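Local structure of ubiquitin-like-specific protease 2 (Saccharomyces cerevisiae, 5LNB) at residues 37-42 with 48-53; 219-224 with 259-264; 85-90 with 96-101; 181-186 with 192-197. The protein cleaves SUMO from modified proteins as a cysteine protease of the peptidase C48 family, represented here by the part holding its catalytic domain. All blocks are in the same frame, centred on the assembly; numbering follows the deposited sequence.

Interaction 1. Residues 37-42 with 48-53; sequences NQDFKC and WVNDSI
Helix 37-40 and its 3-10 end run close to the loop that enters helix 51-67, the CA atoms of Cys42 and Val49 being 5.7 Å apart and those of Asp39 and Ile53 6.2 Å. The motif is an N-cap: Asn50 stands just before helix 51-67, and its OD1 takes the amide hydrogen of Ile53 N at 3.0 Å. The nearly straight N-H...O angle of 166° supports a true capping bond. CG of Asn50 sits between its own backbone N and carbonyl carbon (chi1 58°), which brings OD1 back over the first helical turn and leaves ND2 facing helix 37-40. There ND2 makes a weak bond to Asp39 O, at 3.4 Å. With an alanine here in place of Asn50, neither OD1 nor ND2 remains, and the first turn of helix 51-67 would probably fray while Asp39 O loses its weak donor. Next to the amide, Cys42 SG packs 3.6 Å from Ile53 CG1. The carboxylate of Asp39 lies beside Ser52, CG to CB 3.4 Å, while its OD2 bonds to Thr36 N at the start of its own helix. Behind the cap, the Trp48 ring meets that of Trp123, an arrangement consistent with the tryptophan-lined approach to the active site in Ulp1 relatives. At the other end of the contact, Cys42 CB comes within 3.2 Å of Trp48 O.

Interaction 2. Residues 219-224 with 259-264; sequences VILNIR and NERNSA
The guanidinium of Arg261 carries Leu221 on one face and Asn222 at its edge: Leu221 CB stands 3.7 Å above the plane, over its centre, while Asn222 OD1 lies in the plane. NH1 and NH2 both close on that single oxygen, end-on, NH2 at 2.8 Å from Asn222 OD1 and NH1 at 3.0 Å from it. Neither bond is straight; the better of them, from NH2, has an N-H...O angle of 150°. The amide and guanidinium planes are 50° apart, and both nitrogens reach OD1 from the same face of the amide. A bend in the arginine chain at chi2 (-70°) carries its head across to Asn222. A water links the partners further, donating to Leu221 O and accepting from Arg261 NH2 at 3.0 Å. A leucine in place of Arg261 has no N-H to offer, and the buried Asn222 OD1 would probably be left without these mates and its amide set free to turn. The apolar share comes from Leu221, whose CD1 meets Ala264 CB at 3.7 Å. His218 ND1, one turn back along helix 215-228, takes a further bond from Arg261 NH1. In Ulp proteases the start of that helix carries the catalytic cysteine. Asn222 also touches Phe164 of strand 159-164, and the other flank of the helix meets helix 51-67. The contact thus joins the end of helix 258-261 and the start of helix 264-285 to helix 215-228.

Interaction 3. Residues 85-90 with 96-101; sequences TKLISN and SNVKKW
The last turn of helix 82-87 is closed by a side chain from the next helix, 94-98: the amide of Asn97 takes up the carbonyls of Leu87 and Asn90. ND2 uses one hydrogen for Leu87 O at 2.9 Å, almost straight at 170°, and the other for Asn90 O at 2.7 Å. Both oxygens lie near the amide plane, whereas ND2 stands well above each backbone carbonyl plane. These two bonds fix the rotation of the amide and tie the helix end to the turn that follows it. Ser89 adds a bond inside the turn, its OG donating to Lys86 O at 2.9 Å. The whole is a pair of short consecutive helices on the flank of the papain-like catalytic domain of the Ulp1 family, set against helix 172-190. Val98 continues the contact on the apolar side: CG1 lies 3.6 Å from Leu87 N, and CG2 meets Leu87 CD1 at 3.9 Å. Lys86, bent at chi2 (69°), slides past Val98 in the opposite direction, Lys86 CG to Val98 CG1 3.8 Å. The indole of Trp101 reaches the start of the same chain, CZ3 approaching Lys86 CB to 4.1 Å, and the ring also meets Phe83 edge-to-face.

Interaction 4. Residues 181-186 with 192-197; sequences FLISYA and IQLDKT
Ala186, in helix 172-190, meets Ile192, in the link to strand 199-203, within a beta-alpha-beta unit: strand 159-164, helix 172-190 and the neighbouring parallel strand 199-203 follow one another along the chain. Hydrogen bonding comes first. Ile192 N donates to Ala186 O at 3.1 Å, nearly straight at 169°, although the donor stands 50° out of the carbonyl plane. A single water then bridges the backbones: it donates to Ile183 O at 2.6 Å and to Ile192 O at 2.7 Å, and it accepts from Leu194 N. Three bonds thus grip it, and through it the helix is joined to two residues of the loop. Charge is the second kind: Lys196 stretches out past residues 181-186, and its NZ forms salt bridges with Glu180 and Asp176, earlier in helix 172-190. Apolar contacts form the third group. Ala186 CB lies 4.0 Å from Leu194 CB, and Ile192 CG2 joins from the loop side; the small methyl lets the chain pass close to the helix. Leu194 brings its CD2 to 4.5 Å from Leu182 CB, and also touches Ile199 in the strand that follows. Ile183 lies against the loop backbone, its CG1 3.6 Å from Leu194 O. Farther out it crosses the lysine chain at about a right angle, and Ile183 CD1 lies 3.6 Å from Lys196 CB.

In the fold
Along the chain the contacts open in the order 1, 3, 4, 2. Interactions 3 and 4 are neighbours on one side of the chain's centre, their centres about 16 Å apart, and they touch through Phe181: its side chain receives Val98 and Leu87, so helices 82-87 and 94-98 pack against helix 172-190, which the chain places between strands 159-164 and 199-203 of the mixed sheet. Interactions 1 and 2 lie together elsewhere, also about 16 Å between centres, linked by helix 51-67, which packs against helix 215-228, and by helix 264-285, which begins in interaction 2 and touches interaction 1. Centres of 1 and 4 are about 35 Å apart, on opposite sides of the chain's centre.

Interaction 1. Residues 37-42 with 48-53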
loop_
_atom_site.group_PDB
_atom_site.type_symbol
_atom_site.label_atom_id
_atom_site.label_comp_id
_atom_site.label_asym_id
_atom_site.label_seq_id
_atom_site.Cartn_x
_atom_site.Cartn_y
_atom_site.Cartn_z
ATOM N N ASN A 37 -4.804 -20.983 1.913
ATOM C CA ASN A 37 -5.615 -20.958 3.123
ATOM C C ASN A 37 -4.828 -20.389 4.296
ATOM O O ASN A 37 -5.377 -19.652 5.120
ATOM C CB ASN A 37 -6.129 -22.357 3.455
ATOM C CG ASN A 37 -7.012 -22.368 4.693
ATOM O OD1 ASN A 37 -8.100 -21.801 4.686
ATOM N ND2 ASN A 37 -6.541 -23.005 5.762
ATOM N N GLN A 38 -3.535 -20.714 4.378
ATOM C CA GLN A 38 -2.691 -20.158 5.426
ATOM C C GLN A 38 -2.714 -18.629 5.414
ATOM O O GLN A 38 -2.621 -18.001 6.473
ATOM C CB GLN A 38 -1.261 -20.687 5.266
ATOM C CG GLN A 38 -0.494 -20.874 6.567
ATOM C CD GLN A 38 -1.100 -21.940 7.487
ATOM O OE1 GLN A 38 -0.866 -21.926 8.698
ATOM N NE2 GLN A 38 -1.872 -22.869 6.916
ATOM N N ASP A 39 -2.848 -18.012 4.231
ATOM C CA ASP A 39 -2.948 -16.553 4.143
ATOM C C ASP A 39 -4.365 -16.081 4.448
ATOM O O ASP A 39 -4.572 -15.133 5.214
ATOM C CB ASP A 39 -2.538 -16.070 2.744
ATOM C CG ASP A 39 -1.180 -16.592 2.310
ATOM O OD1 ASP A 39 -0.246 -16.580 3.135
ATOM O OD2 ASP A 39 -1.045 -17.017 1.140
ATOM N N PHE A 40 -5.349 -16.739 3.838
ATOM C CA PHE A 40 -6.747 -16.352 3.974
ATOM C C PHE A 40 -7.207 -16.373 5.433
ATOM O O PHE A 40 -8.051 -15.562 5.833
ATOM C CB PHE A 40 -7.584 -17.297 3.098
ATOM C CG PHE A 40 -9.072 -17.141 3.239
ATOM C CD1 PHE A 40 -9.745 -16.127 2.572
ATOM C CD2 PHE A 40 -9.802 -18.035 4.003
ATOM C CE1 PHE A 40 -11.119 -15.992 2.691
ATOM C CE2 PHE A 40 -11.172 -17.906 4.121
ATOM C CZ PHE A 40 -11.831 -16.885 3.462
ATOM N N LYS A 41 -6.657 -17.272 6.249
ATOM C CA LYS A 41 -7.199 -17.464 7.590
ATOM C C LYS A 41 -6.878 -16.306 8.530
ATOM O O LYS A 41 -7.506 -16.201 9.591
ATOM C CB LYS A 41 -6.680 -18.769 8.188
ATOM C CG LYS A 41 -5.294 -18.655 8.782
ATOM C CD LYS A 41 -4.740 -20.024 9.103
ATOM C CE LYS A 41 -3.358 -19.924 9.711
ATOM N NZ LYS A 41 -2.777 -21.275 9.946
ATOM N N CYS A 42 -5.922 -15.442 8.181
ATOM C CA CYS A 42 -5.634 -14.303 9.043
ATOM C C CYS A 42 -6.761 -13.282 9.038
ATOM O O CYS A 42 -6.810 -12.435 9.934
ATOM C CB CYS A 42 -4.313 -13.641 8.640
ATOM S SG CYS A 42 -4.379 -12.666 7.127
ATOM N N TRP A 48 -3.194 -10.931 13.003
ATOM C CA TRP A 48 -2.251 -10.127 12.235
ATOM C C TRP A 48 -2.407 -10.418 10.745
ATOM O O TRP A 48 -2.515 -11.571 10.335
ATOM C CB TRP A 48 -0.815 -10.410 12.690
ATOM C CG TRP A 48 0.211 -9.666 11.877
ATOM C CD1 TRP A 48 0.441 -8.317 11.872
ATOM C CD2 TRP A 48 1.130 -10.231 10.936
ATOM N NE1 TRP A 48 1.455 -8.012 10.995
ATOM C CE2 TRP A 48 1.892 -9.169 10.405
ATOM C CE3 TRP A 48 1.388 -11.535 10.496
ATOM C CZ2 TRP A 48 2.884 -9.370 9.453
ATOM C CZ3 TRP A 48 2.378 -11.729 9.554
ATOM C CH2 TRP A 48 3.112 -10.655 9.042
ATOM N N VAL A 49 -2.454 -9.363 9.942
ATOM C CA VAL A 49 -2.609 -9.506 8.498
ATOM C C VAL A 49 -1.233 -9.766 7.891
ATOM O O VAL A 49 -0.331 -8.934 8.009
ATOM C CB VAL A 49 -3.256 -8.253 7.891
ATOM C CG1 VAL A 49 -3.289 -8.360 6.392
ATOM C CG2 VAL A 49 -4.667 -8.064 8.434
ATOM N N ASN A 50 -1.068 -10.918 7.236
ATOM C CA ASN A 50 0.254 -11.261 6.710
ATOM C C ASN A 50 0.544 -10.530 5.392
ATOM O O ASN A 50 -0.320 -9.872 4.805
ATOM C CB ASN A 50 0.391 -12.777 6.523
ATOM C CG ASN A 50 -0.665 -13.352 5.595
ATOM O OD1 ASN A 50 -0.777 -12.955 4.433
ATOM N ND2 ASN A 50 -1.448 -14.289 6.108
ATOM N N ASP A 51 1.799 -10.646 4.937
ATOM C CA ASP A 51 2.253 -9.927 3.744
ATOM C C ASP A 51 1.468 -10.335 2.504
ATOM O O ASP A 51 1.226 -9.506 1.616
ATOM C CB ASP A 51 3.738 -10.184 3.508
ATOM C CG ASP A 51 4.586 -9.836 4.705
ATOM O OD1 ASP A 51 4.467 -8.700 5.207
ATOM O OD2 ASP A 51 5.374 -10.697 5.149
ATOM N N SER A 52 1.104 -11.619 2.401
ATOM C CA SER A 52 0.408 -12.097 1.213
ATOM C C SER A 52 -0.921 -11.383 1.042
ATOM O O SER A 52 -1.252 -10.904 -0.050
ATOM C CB SER A 52 0.188 -13.607 1.299
ATOM O OG SER A 52 1.426 -14.276 1.392
ATOM N N ILE A 53 -1.702 -11.323 2.117
ATOM C CA ILE A 53 -3.005 -10.679 2.058
ATOM C C ILE A 53 -2.845 -9.198 1.759
ATOM O O ILE A 53 -3.527 -8.641 0.893
ATOM C CB ILE A 53 -3.770 -10.904 3.373
ATOM C CG1 ILE A 53 -4.134 -12.387 3.548
ATOM C CG2 ILE A 53 -4.994 -10.029 3.402
ATOM C CD1 ILE A 53 -4.989 -12.950 2.429
#

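Interaction 2. Residues 219-224 with 259-264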
loop_
_atom_site.group_PDB
_atom_site.type_symbol
_atom_site.label_atom_id
_atom_site.label_comp_id
_atom_site.label_asym_id
_atom_site.label_seq_id
_atom_site.Cartn_x
_atom_site.Cartn_y
_atom_site.Cartn_z
ATOM N N VAL A 219 -4.463 -0.298 6.699
ATOM C CA VAL A 219 -3.597 0.041 5.570
ATOM C C VAL A 219 -4.316 -0.239 4.255
ATOM O O VAL A 219 -4.362 0.609 3.357
ATOM C CB VAL A 219 -2.260 -0.720 5.647
ATOM C CG1 VAL A 219 -1.575 -0.693 4.271
ATOM C CG2 VAL A 219 -1.339 -0.095 6.687
ATOM N N ILE A 220 -4.884 -1.442 4.125
ATOM C CA ILE A 220 -5.598 -1.817 2.909
ATOM C C ILE A 220 -6.695 -0.802 2.602
ATOM O O ILE A 220 -6.811 -0.310 1.473
ATOM C CB ILE A 220 -6.160 -3.244 3.046
ATOM C CG1 ILE A 220 -5.016 -4.268 3.083
ATOM C CG2 ILE A 220 -7.192 -3.555 1.931
ATOM C CD1 ILE A 220 -5.446 -5.675 3.505
ATOM N N LEU A 221 -7.510 -0.458 3.607
ATOM C CA LEU A 221 -8.653 0.402 3.328
ATOM C C LEU A 221 -8.254 1.860 3.157
ATOM O O LEU A 221 -8.924 2.592 2.420
ATOM C CB LEU A 221 -9.711 0.249 4.416
ATOM C CG LEU A 221 -10.655 -0.904 4.020
ATOM C CD1 LEU A 221 -10.214 -2.246 4.590
ATOM C CD2 LEU A 221 -12.085 -0.606 4.353
ATOM N N ASN A 222 -7.164 2.295 3.797
ATOM C CA ASN A 222 -6.698 3.660 3.596
ATOM C C ASN A 222 -6.131 3.835 2.193
ATOM O O ASN A 222 -6.427 4.825 1.512
ATOM C CB ASN A 222 -5.662 4.025 4.663
ATOM C CG ASN A 222 -6.284 4.191 6.048
ATOM O OD1 ASN A 222 -7.487 4.443 6.178
ATOM N ND2 ASN A 222 -5.471 4.041 7.082
ATOM N N ILE A 223 -5.337 2.865 1.737
ATOM C CA ILE A 223 -4.849 2.890 0.362
ATOM C C ILE A 223 -6.015 2.808 -0.611
ATOM O O ILE A 223 -6.079 3.552 -1.596
ATOM C CB ILE A 223 -3.831 1.755 0.136
ATOM C CG1 ILE A 223 -2.525 2.078 0.884
ATOM C CG2 ILE A 223 -3.602 1.541 -1.358
ATOM C CD1 ILE A 223 -1.484 0.990 0.868
ATOM N N ARG A 224 -6.963 1.914 -0.343
ATOM C CA ARG A 224 -8.138 1.810 -1.195
ATOM C C ARG A 224 -8.861 3.144 -1.300
ATOM O O ARG A 224 -9.232 3.576 -2.396
ATOM C CB ARG A 224 -9.083 0.741 -0.658
ATOM C CG ARG A 224 -10.379 0.659 -1.444
ATOM C CD ARG A 224 -11.317 -0.395 -0.884
ATOM N NE ARG A 224 -12.536 -0.471 -1.675
ATOM C CZ ARG A 224 -13.606 -1.185 -1.333
ATOM N NH1 ARG A 224 -13.614 -1.876 -0.200
ATOM N NH2 ARG A 224 -14.672 -1.200 -2.121
ATOM N N ASN A 259 -17.152 4.147 10.081
ATOM C CA ASN A 259 -18.236 3.305 10.587
ATOM C C ASN A 259 -18.230 1.912 9.969
ATOM O O ASN A 259 -18.791 0.984 10.559
ATOM C CB ASN A 259 -19.595 3.976 10.348
ATOM C CG ASN A 259 -19.923 4.124 8.870
ATOM O OD1 ASN A 259 -19.045 4.378 8.049
ATOM N ND2 ASN A 259 -21.195 3.964 8.526
ATOM N N GLU A 260 -17.608 1.740 8.805
ATOM C CA GLU A 260 -17.494 0.430 8.172
ATOM C C GLU A 260 -16.236 -0.331 8.576
ATOM O O GLU A 260 -16.121 -1.516 8.250
ATOM C CB GLU A 260 -17.511 0.580 6.648
ATOM C CG GLU A 260 -18.767 1.238 6.105
ATOM C CD GLU A 260 -18.625 1.643 4.645
ATOM O OE1 GLU A 260 -17.598 1.289 4.019
ATOM O OE2 GLU A 260 -19.540 2.324 4.124
ATOM N N ARG A 261 -15.288 0.313 9.262
ATOM C CA ARG A 261 -14.015 -0.343 9.555
ATOM C C ARG A 261 -14.209 -1.595 10.399
ATOM O O ARG A 261 -13.449 -2.560 10.258
ATOM C CB ARG A 261 -13.061 0.631 10.256
ATOM C CG ARG A 261 -12.572 1.774 9.366
ATOM C CD ARG A 261 -11.623 1.276 8.286
ATOM N NE ARG A 261 -11.403 2.270 7.230
ATOM C CZ ARG A 261 -10.257 2.913 7.021
ATOM N NH1 ARG A 261 -9.211 2.686 7.809
ATOM N NH2 ARG A 261 -10.157 3.788 6.023
ATOM N N ASN A 262 -15.214 -1.595 11.280
ATOM C CA ASN A 262 -15.450 -2.747 12.141
ATOM C C ASN A 262 -15.751 -4.004 11.329
ATOM O O ASN A 262 -15.412 -5.114 11.755
ATOM C CB ASN A 262 -16.594 -2.441 13.107
ATOM C CG ASN A 262 -16.883 -3.588 14.045
ATOM O OD1 ASN A 262 -15.983 -4.344 14.414
ATOM N ND2 ASN A 262 -18.150 -3.733 14.438
ATOM N N SER A 263 -16.358 -3.853 10.154
ATOM C CA SER A 263 -16.708 -4.979 9.301
ATOM C C SER A 263 -15.729 -5.190 8.157
ATOM O O SER A 263 -15.950 -6.076 7.328
ATOM C CB SER A 263 -18.113 -4.778 8.734
ATOM O OG SER A 263 -19.045 -4.535 9.772
ATOM N N ALA A 264 -14.663 -4.393 8.085
ATOM C CA ALA A 264 -13.782 -4.435 6.924
ATOM C C ALA A 264 -13.156 -5.811 6.748
ATOM O O ALA A 264 -13.058 -6.322 5.627
ATOM C CB ALA A 264 -12.696 -3.364 7.052
HETATM O O HOH W 1 -11.636 3.213 3.503
#

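Interaction 3. Residues 85-90 with 96-101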
loop_
_atom_site.group_PDB
_atom_site.type_symbol
_atom_site.label_atom_id
_atom_site.label_comp_id
_atom_site.label_asym_id
_atom_site.label_seq_id
_atom_site.Cartn_x
_atom_site.Cartn_y
_atom_site.Cartn_z
ATOM N N THR A 85 11.388 -3.510 4.234
ATOM C CA THR A 85 12.156 -4.431 5.064
ATOM C C THR A 85 13.543 -4.676 4.480
ATOM O O THR A 85 14.538 -4.727 5.211
ATOM C CB THR A 85 11.385 -5.737 5.209
ATOM O OG1 THR A 85 10.119 -5.460 5.825
ATOM C CG2 THR A 85 12.173 -6.748 6.050
ATOM N N LYS A 86 13.630 -4.831 3.157
ATOM C CA LYS A 86 14.939 -4.991 2.539
ATOM C C LYS A 86 15.757 -3.718 2.696
ATOM O O LYS A 86 16.942 -3.771 3.046
ATOM C CB LYS A 86 14.781 -5.361 1.063
ATOM C CG LYS A 86 16.085 -5.714 0.344
ATOM C CD LYS A 86 16.659 -7.035 0.843
ATOM C CE LYS A 86 17.844 -7.474 -0.001
ATOM N NZ LYS A 86 18.693 -8.430 0.743
ATOM N N LEU A 87 15.115 -2.567 2.481
ATOM C CA LEU A 87 15.784 -1.273 2.580
ATOM C C LEU A 87 16.588 -1.138 3.870
ATOM O O LEU A 87 17.755 -0.742 3.843
ATOM C CB LEU A 87 14.745 -0.156 2.471
ATOM C CG LEU A 87 15.265 1.277 2.522
ATOM C CD1 LEU A 87 16.263 1.519 1.390
ATOM C CD2 LEU A 87 14.095 2.248 2.433
ATOM N N ILE A 88 15.973 -1.461 5.011
ATOM C CA ILE A 88 16.580 -1.264 6.327
ATOM C C ILE A 88 17.260 -2.527 6.844
ATOM O O ILE A 88 17.663 -2.568 8.012
ATOM C CB ILE A 88 15.543 -0.778 7.356
ATOM C CG1 ILE A 88 14.521 -1.888 7.637
ATOM C CG2 ILE A 88 14.841 0.473 6.863
ATOM C CD1 ILE A 88 13.765 -1.736 8.954
ATOM N N SER A 89 17.363 -3.575 6.020
ATOM C CA SER A 89 17.927 -4.827 6.518
ATOM C C SER A 89 19.361 -4.638 6.989
ATOM O O SER A 89 19.788 -5.278 7.956
ATOM C CB SER A 89 17.868 -5.906 5.440
ATOM O OG SER A 89 18.756 -5.602 4.378
ATOM N N ASN A 90 20.109 -3.764 6.321
ATOM C CA ASN A 90 21.491 -3.445 6.667
ATOM C C ASN A 90 21.638 -1.928 6.614
ATOM O O ASN A 90 21.823 -1.357 5.522
ATOM C CB ASN A 90 22.449 -4.142 5.709
ATOM C CG ASN A 90 23.898 -3.777 5.956
ATOM O OD1 ASN A 90 24.208 -2.746 6.558
ATOM N ND2 ASN A 90 24.803 -4.621 5.472
ATOM N N SER A 96 22.357 0.325 -1.267
ATOM C CA SER A 96 22.924 -0.940 -1.721
ATOM C C SER A 96 21.983 -2.108 -1.473
ATOM O O SER A 96 22.014 -3.093 -2.219
ATOM C CB SER A 96 24.258 -1.209 -1.026
ATOM O OG SER A 96 25.230 -0.273 -1.447
ATOM N N ASN A 97 21.156 -2.029 -0.424
ATOM C CA ASN A 97 20.283 -3.146 -0.078
ATOM C C ASN A 97 19.242 -3.397 -1.162
ATOM O O ASN A 97 18.892 -4.550 -1.432
ATOM C CB ASN A 97 19.596 -2.889 1.267
ATOM C CG ASN A 97 20.570 -2.871 2.429
ATOM O OD1 ASN A 97 21.642 -3.464 2.356
ATOM N ND2 ASN A 97 20.195 -2.193 3.516
ATOM N N VAL A 98 18.739 -2.336 -1.795
ATOM C CA VAL A 98 17.637 -2.439 -2.744
ATOM C C VAL A 98 18.043 -2.026 -4.155
ATOM O O VAL A 98 17.173 -1.832 -5.006
ATOM C CB VAL A 98 16.418 -1.625 -2.275
ATOM C CG1 VAL A 98 15.821 -2.230 -1.021
ATOM C CG2 VAL A 98 16.801 -0.161 -2.037
ATOM N N LYS A 99 19.342 -1.893 -4.437
ATOM C CA LYS A 99 19.758 -1.464 -5.773
ATOM C C LYS A 99 19.265 -2.428 -6.848
ATOM O O LYS A 99 18.714 -2.005 -7.870
ATOM C CB LYS A 99 21.276 -1.315 -5.848
ATOM C CG LYS A 99 21.747 -0.795 -7.204
ATOM C CD LYS A 99 23.149 -0.235 -7.143
ATOM C CE LYS A 99 23.641 0.197 -8.531
ATOM N NZ LYS A 99 22.723 1.190 -9.174
ATOM N N LYS A 100 19.456 -3.731 -6.646
ATOM C CA LYS A 100 18.935 -4.684 -7.620
ATOM C C LYS A 100 17.413 -4.652 -7.650
ATOM O O LYS A 100 16.801 -4.779 -8.716
ATOM C CB LYS A 100 19.439 -6.092 -7.307
ATOM C CG LYS A 100 18.893 -7.158 -8.236
ATOM C CD LYS A 100 19.320 -8.557 -7.808
ATOM C CE LYS A 100 20.832 -8.664 -7.679
ATOM N NZ LYS A 100 21.286 -10.089 -7.715
ATOM N N TRP A 101 16.795 -4.465 -6.483
ATOM C CA TRP A 101 15.345 -4.357 -6.385
ATOM C C TRP A 101 14.780 -3.307 -7.338
ATOM O O TRP A 101 13.741 -3.526 -7.960
ATOM C CB TRP A 101 14.964 -4.003 -4.950
ATOM C CG TRP A 101 13.532 -4.252 -4.608
ATOM C CD1 TRP A 101 12.434 -3.578 -5.072
ATOM C CD2 TRP A 101 13.043 -5.234 -3.694
ATOM N NE1 TRP A 101 11.289 -4.097 -4.510
ATOM C CE2 TRP A 101 11.638 -5.112 -3.659
ATOM C CE3 TRP A 101 13.657 -6.205 -2.899
ATOM C CZ2 TRP A 101 10.840 -5.934 -2.867
ATOM C CZ3 TRP A 101 12.855 -7.027 -2.112
ATOM C CH2 TRP A 101 11.466 -6.885 -2.106
#

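Interaction 4. Residues 181-186 with 192-197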
loop_
_atom_site.group_PDB
_atom_site.type_symbol
_atom_site.label_atom_id
_atom_site.label_comp_id
_atom_site.label_asym_id
_atom_site.label_seq_id
_atom_site.Cartn_x
_atom_site.Cartn_y
_atom_site.Cartn_z
ATOM N N PHE A 181 16.898 6.878 0.715
ATOM C CA PHE A 181 16.682 6.110 -0.506
ATOM C C PHE A 181 16.412 7.031 -1.689
ATOM O O PHE A 181 17.002 6.872 -2.764
ATOM C CB PHE A 181 15.514 5.143 -0.316
ATOM C CG PHE A 181 15.011 4.568 -1.601
ATOM C CD1 PHE A 181 15.697 3.529 -2.223
ATOM C CD2 PHE A 181 13.883 5.091 -2.215
ATOM C CE1 PHE A 181 15.247 3.001 -3.415
ATOM C CE2 PHE A 181 13.425 4.568 -3.410
ATOM C CZ PHE A 181 14.111 3.520 -4.018
ATOM N N LEU A 182 15.516 8.005 -1.508
ATOM C CA LEU A 182 15.154 8.890 -2.611
ATOM C C LEU A 182 16.347 9.711 -3.067
ATOM O O LEU A 182 16.507 9.977 -4.263
ATOM C CB LEU A 182 14.014 9.817 -2.198
ATOM C CG LEU A 182 12.684 9.121 -1.967
ATOM C CD1 LEU A 182 11.668 10.102 -1.373
ATOM C CD2 LEU A 182 12.196 8.488 -3.297
ATOM N N ILE A 183 17.184 10.134 -2.126
ATOM C CA ILE A 183 18.342 10.943 -2.474
ATOM C C ILE A 183 19.325 10.125 -3.295
ATOM O O ILE A 183 19.833 10.582 -4.325
ATOM C CB ILE A 183 18.994 11.507 -1.201
ATOM C CG1 ILE A 183 18.065 12.537 -0.557
ATOM C CG2 ILE A 183 20.342 12.128 -1.518
ATOM C CD1 ILE A 183 18.585 13.087 0.758
ATOM N N SER A 184 19.601 8.898 -2.850
ATOM C CA SER A 184 20.504 8.020 -3.583
ATOM C C SER A 184 19.908 7.631 -4.925
ATOM O O SER A 184 20.599 7.640 -5.953
ATOM C CB SER A 184 20.810 6.778 -2.752
ATOM O OG SER A 184 21.433 7.139 -1.533
ATOM N N TYR A 185 18.620 7.277 -4.930
ATOM C CA TYR A 185 17.940 6.947 -6.175
ATOM C C TYR A 185 18.075 8.077 -7.186
ATOM O O TYR A 185 18.416 7.848 -8.351
ATOM C CB TYR A 185 16.466 6.645 -5.895
ATOM C CG TYR A 185 15.727 6.074 -7.076
ATOM C CD1 TYR A 185 15.126 6.912 -8.011
ATOM C CD2 TYR A 185 15.641 4.692 -7.270
ATOM C CE1 TYR A 185 14.449 6.395 -9.103
ATOM C CE2 TYR A 185 14.952 4.161 -8.359
ATOM C CZ TYR A 185 14.364 5.020 -9.276
ATOM O OH TYR A 185 13.683 4.527 -10.367
ATOM N N ALA A 186 17.800 9.310 -6.752
ATOM C CA ALA A 186 17.896 10.463 -7.642
ATOM C C ALA A 186 19.287 10.580 -8.254
ATOM O O ALA A 186 19.431 10.858 -9.452
ATOM C CB ALA A 186 17.545 11.737 -6.871
ATOM N N ILE A 192 20.850 13.519 -10.315
ATOM C CA ILE A 192 20.273 14.693 -9.675
ATOM C C ILE A 192 20.741 14.733 -8.228
ATOM O O ILE A 192 20.692 13.721 -7.519
ATOM C CB ILE A 192 18.736 14.666 -9.757
ATOM C CG1 ILE A 192 18.259 15.215 -11.106
ATOM C CG2 ILE A 192 18.114 15.419 -8.595
ATOM C CD1 ILE A 192 16.752 15.051 -11.313
ATOM N N GLN A 193 21.199 15.898 -7.791
ATOM C CA GLN A 193 21.534 16.127 -6.392
ATOM C C GLN A 193 20.269 16.598 -5.680
ATOM O O GLN A 193 19.784 17.709 -5.916
ATOM C CB GLN A 193 22.674 17.136 -6.268
ATOM C CG GLN A 193 24.034 16.566 -6.638
ATOM C CD GLN A 193 25.129 17.616 -6.598
ATOM O OE1 GLN A 193 25.215 18.472 -7.481
ATOM N NE2 GLN A 193 25.966 17.563 -5.567
ATOM N N LEU A 194 19.716 15.743 -4.834
ATOM C CA LEU A 194 18.447 16.006 -4.178
ATOM C C LEU A 194 18.700 16.341 -2.716
ATOM O O LEU A 194 19.340 15.565 -1.997
ATOM C CB LEU A 194 17.513 14.803 -4.300
ATOM C CG LEU A 194 16.130 15.030 -3.699
ATOM C CD1 LEU A 194 15.460 16.210 -4.405
ATOM C CD2 LEU A 194 15.296 13.768 -3.822
ATOM N N ASP A 195 18.201 17.495 -2.285
ATOM C CA ASP A 195 18.421 17.954 -0.921
ATOM C C ASP A 195 17.403 17.318 0.023
ATOM O O ASP A 195 16.194 17.360 -0.228
ATOM C CB ASP A 195 18.331 19.477 -0.854
ATOM C CG ASP A 195 19.230 20.063 0.208
ATOM O OD1 ASP A 195 19.652 19.294 1.097
ATOM O OD2 ASP A 195 19.517 21.282 0.157
ATOM N N LYS A 196 17.900 16.719 1.108
ATOM C CA LYS A 196 17.018 16.106 2.094
ATOM C C LYS A 196 15.965 17.088 2.602
ATOM O O LYS A 196 14.826 16.695 2.879
ATOM C CB LYS A 196 17.847 15.557 3.253
ATOM C CG LYS A 196 17.110 14.603 4.191
ATOM C CD LYS A 196 18.127 13.819 5.009
ATOM C CE LYS A 196 17.472 12.926 6.033
ATOM N NZ LYS A 196 18.477 12.054 6.718
ATOM N N THR A 197 16.318 18.370 2.739
ATOM C CA THR A 197 15.328 19.322 3.238
ATOM C C THR A 197 14.205 19.573 2.240
ATOM O O THR A 197 13.198 20.185 2.611
ATOM C CB THR A 197 15.983 20.655 3.617
ATOM O OG1 THR A 197 16.514 21.279 2.446
ATOM C CG2 THR A 197 17.100 20.428 4.609
HETATM O O HOH W 2 20.658 12.911 -4.957
#